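Probable TonB-dependent siderophore receptor PirA (Acinetobacter baumannii, PDB 5FR8) probably carries out the first step of iron uptake at the outer membrane, binding iron-chelating siderophores, possibly including ferric enterobactin, for TonB-dependent import. Local coordinates at residues 265-273 with 329-337. Numbering follows the deposited sequence.
Sequences YSGDSQLNA and AGSVEGKIN
Gln270 N donates to Gly334 O, a bond of 3.2 Å that is nearly straight at the hydrogen (171°) and the one backbone-to-backbone hydrogen bond between residues 265-273 and 329-337. Beside it Gln270 CB packs 3.8 Å from Gly334 CA, and the glycine lets the two backbones come close, with the CA atoms of Gln270 and Gly334 4.7 Å apart. With CG anti to the backbone N (chi1 -166°) and an extended chain, Gln270 runs out to Glu333; amide and carboxylate planes are turned 59° apart. Next along, Leu271 reaches across to the backbone of 330-333, its CD1 meeting the carbonyl oxygens of Gly330 and Ser331 and its CG lying 3.8 Å from Glu333 O. Farther back Ile336 CD1 approaches the Tyr265 ring obliquely, 4.3 Å from CZ, while Gly267 N sits over the ring centre.

Two beta turns carry the central residues: Gln270 and Leu271 in the type I turn Ser269-Asn272, closed by Asn272 N to Ser269 O, and Glu333 and Gly334 in the type II turn Val332-Lys335. Lys335 lays its aliphatic chain along Ser269 and Ala273 and sends NZ to a salt bridge with Asp278. Helix 281-284 backs Tyr265 and Ile336 through Leu284, and Asp268 is salt-bridged to Arg709.

The contact thus joins two loops of the beta-barrel domain, following strands 250-264 and 308-323. Its chemistry is mixed: a backbone bond at the turns, polar and carbonyl contacts round it, one apolar pair, and the Lys335-Asp278 salt bridge linking the same two loops again, which implies attachment at several points rather than through one apolar patch.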
loop_
_atom_site.group_PDB
_atom_site.type_symbol
_atom_site.label_atom_id
_atom_site.label_comp_id
_atom_site.label_asym_id
_atom_site.label_seq_id
_atom_site.Cartn_x
_atom_site.Cartn_y
_atom_site.Cartn_z
ATOM N N TYR A 265 -13.265 15.887 5.574
ATOM C CA TYR A 265 -14.301 15.132 4.854
ATOM C C TYR A 265 -14.790 15.866 3.607
ATOM O O TYR A 265 -15.132 17.037 3.645
ATOM C CB TYR A 265 -15.471 14.791 5.781
ATOM C CG TYR A 265 -16.462 13.825 5.184
ATOM C CD1 TYR A 265 -16.067 12.572 4.754
ATOM C CD2 TYR A 265 -17.810 14.152 5.084
ATOM C CE1 TYR A 265 -16.978 11.678 4.212
ATOM C CE2 TYR A 265 -18.732 13.264 4.548
ATOM C CZ TYR A 265 -18.310 12.030 4.107
ATOM O OH TYR A 265 -19.211 11.137 3.566
ATOM N N SER A 266 -14.775 15.143 2.500
ATOM C CA SER A 266 -15.061 15.676 1.188
ATOM C C SER A 266 -16.406 15.180 0.701
ATOM O O SER A 266 -16.836 15.533 -0.395
ATOM C CB SER A 266 -13.975 15.202 0.204
ATOM O OG SER A 266 -14.064 13.805 -0.037
ATOM N N GLY A 267 -17.029 14.307 1.489
ATOM C CA GLY A 267 -18.321 13.743 1.145
ATOM C C GLY A 267 -18.306 12.293 0.689
ATOM O O GLY A 267 -19.355 11.769 0.312
ATOM N N ASP A 268 -17.163 11.621 0.727
ATOM C CA ASP A 268 -17.120 10.235 0.228
ATOM C C ASP A 268 -18.046 9.257 0.963
ATOM O O ASP A 268 -18.344 9.430 2.151
ATOM C CB ASP A 268 -15.707 9.657 0.246
ATOM C CG ASP A 268 -15.483 8.654 -0.873
ATOM O OD1 ASP A 268 -15.864 7.456 -0.733
ATOM O OD2 ASP A 268 -14.936 9.087 -1.918
ATOM N N SER A 269 -18.491 8.238 0.230
ATOM C CA SER A 269 -19.351 7.190 0.749
ATOM C C SER A 269 -19.371 6.053 -0.253
ATOM O O SER A 269 -19.290 6.273 -1.454
ATOM C CB SER A 269 -20.776 7.712 0.953
ATOM O OG SER A 269 -21.386 8.114 -0.276
ATOM N N GLN A 270 -19.489 4.830 0.236
ATOM C CA GLN A 270 -19.251 3.642 -0.594
ATOM C C GLN A 270 -20.166 3.612 -1.787
ATOM O O GLN A 270 -19.733 3.209 -2.863
ATOM C CB GLN A 270 -19.414 2.353 0.228
ATOM C CG GLN A 270 -18.884 1.067 -0.398
ATOM C CD GLN A 270 -19.010 -0.129 0.539
ATOM O OE1 GLN A 270 -19.607 -1.146 0.191
ATOM N NE2 GLN A 270 -18.488 0.008 1.753
ATOM N N LEU A 271 -21.418 4.046 -1.634
ATOM C CA LEU A 271 -22.342 4.019 -2.780
ATOM C C LEU A 271 -22.496 5.385 -3.450
ATOM O O LEU A 271 -23.375 5.575 -4.282
ATOM C CB LEU A 271 -23.688 3.457 -2.355
ATOM C CG LEU A 271 -23.656 2.124 -1.606
ATOM C CD1 LEU A 271 -25.001 1.796 -0.975
ATOM C CD2 LEU A 271 -23.218 1.006 -2.531
ATOM N N ASN A 272 -21.650 6.345 -3.080
ATOM C CA ASN A 272 -21.641 7.667 -3.723
ATOM C C ASN A 272 -22.943 8.450 -3.605
ATOM O O ASN A 272 -23.373 9.082 -4.575
ATOM C CB ASN A 272 -21.271 7.554 -5.206
ATOM C CG ASN A 272 -19.821 7.185 -5.412
ATOM O OD1 ASN A 272 -18.932 7.632 -4.685
ATOM N ND2 ASN A 272 -19.577 6.356 -6.396
ATOM N N ALA A 273 -23.557 8.426 -2.427
ATOM C CA ALA A 273 -24.773 9.186 -2.195
ATOM C C ALA A 273 -24.541 10.651 -2.543
ATOM O O ALA A 273 -23.397 11.104 -2.633
ATOM C CB ALA A 273 -25.216 9.060 -0.739
ATOM N N ALA A 329 -24.888 -2.323 5.793
ATOM C CA ALA A 329 -25.659 -3.117 4.805
ATOM C C ALA A 329 -26.724 -2.290 4.029
ATOM O O ALA A 329 -27.139 -1.227 4.469
ATOM C CB ALA A 329 -26.322 -4.308 5.482
ATOM N N GLY A 330 -27.151 -2.783 2.873
ATOM C CA GLY A 330 -28.196 -2.130 2.090
ATOM C C GLY A 330 -27.777 -0.811 1.459
ATOM O O GLY A 330 -26.602 -0.559 1.227
ATOM N N SER A 331 -28.751 0.046 1.188
ATOM C CA SER A 331 -28.498 1.326 0.519
ATOM C C SER A 331 -27.738 2.325 1.409
ATOM O O SER A 331 -27.187 3.321 0.921
ATOM C CB SER A 331 -29.823 1.944 0.068
ATOM O OG SER A 331 -30.642 2.173 1.195
ATOM N N VAL A 332 -27.707 2.055 2.710
ATOM C CA VAL A 332 -26.953 2.886 3.639
ATOM C C VAL A 332 -25.543 2.324 3.862
ATOM O O VAL A 332 -24.731 2.917 4.565
ATOM C CB VAL A 332 -27.715 3.046 4.984
ATOM C CG1 VAL A 332 -27.528 1.821 5.878
ATOM C CG2 VAL A 332 -27.309 4.340 5.706
ATOM N N GLU A 333 -25.234 1.194 3.240
ATOM C CA GLU A 333 -23.913 0.580 3.440
ATOM C C GLU A 333 -22.812 1.567 3.131
ATOM O O GLU A 333 -22.802 2.207 2.076
ATOM C CB GLU A 333 -23.734 -0.664 2.559
ATOM C CG GLU A 333 -22.374 -1.352 2.702
ATOM C CD GLU A 333 -22.190 -2.470 1.677
ATOM O OE1 GLU A 333 -22.952 -2.523 0.704
ATOM O OE2 GLU A 333 -21.312 -3.314 1.829
ATOM N N GLY A 334 -21.883 1.695 4.054
ATOM C CA GLY A 334 -20.655 2.446 3.778
ATOM C C GLY A 334 -20.853 3.938 3.892
ATOM O O GLY A 334 -20.081 4.702 3.341
ATOM N N LYS A 335 -21.899 4.346 4.611
ATOM C CA LYS A 335 -22.268 5.763 4.715
ATOM C C LYS A 335 -22.368 6.121 6.205
ATOM O O LYS A 335 -22.687 5.269 7.035
ATOM C CB LYS A 335 -23.590 5.978 3.997
ATOM C CG LYS A 335 -24.025 7.419 3.825
ATOM C CD LYS A 335 -25.446 7.475 3.316
ATOM C CE LYS A 335 -26.302 8.353 4.183
ATOM N NZ LYS A 335 -27.713 8.379 3.702
ATOM N N ILE A 336 -22.097 7.369 6.556
ATOM C CA ILE A 336 -22.065 7.754 7.958
ATOM C C ILE A 336 -23.485 7.920 8.565
ATOM O O ILE A 336 -24.308 8.656 8.023
ATOM C CB ILE A 336 -21.213 9.028 8.129
ATOM C CG1 ILE A 336 -19.732 8.710 7.833
ATOM C CG2 ILE A 336 -21.365 9.588 9.528
ATOM C CD1 ILE A 336 -18.830 9.936 7.769
ATOM N N ASN A 337 -23.739 7.210 9.681
ATOM C CA ASN A 337 -25.040 7.181 10.392
ATOM C C ASN A 337 -25.270 8.371 11.256
ATOM O O ASN A 337 -26.401 8.666 11.607
ATOM C CB ASN A 337 -25.072 6.033 11.407
ATOM C CG ASN A 337 -25.589 4.739 10.833
ATOM O OD1 ASN A 337 -26.415 4.718 9.914
ATOM N ND2 ASN A 337 -25.103 3.632 11.382
#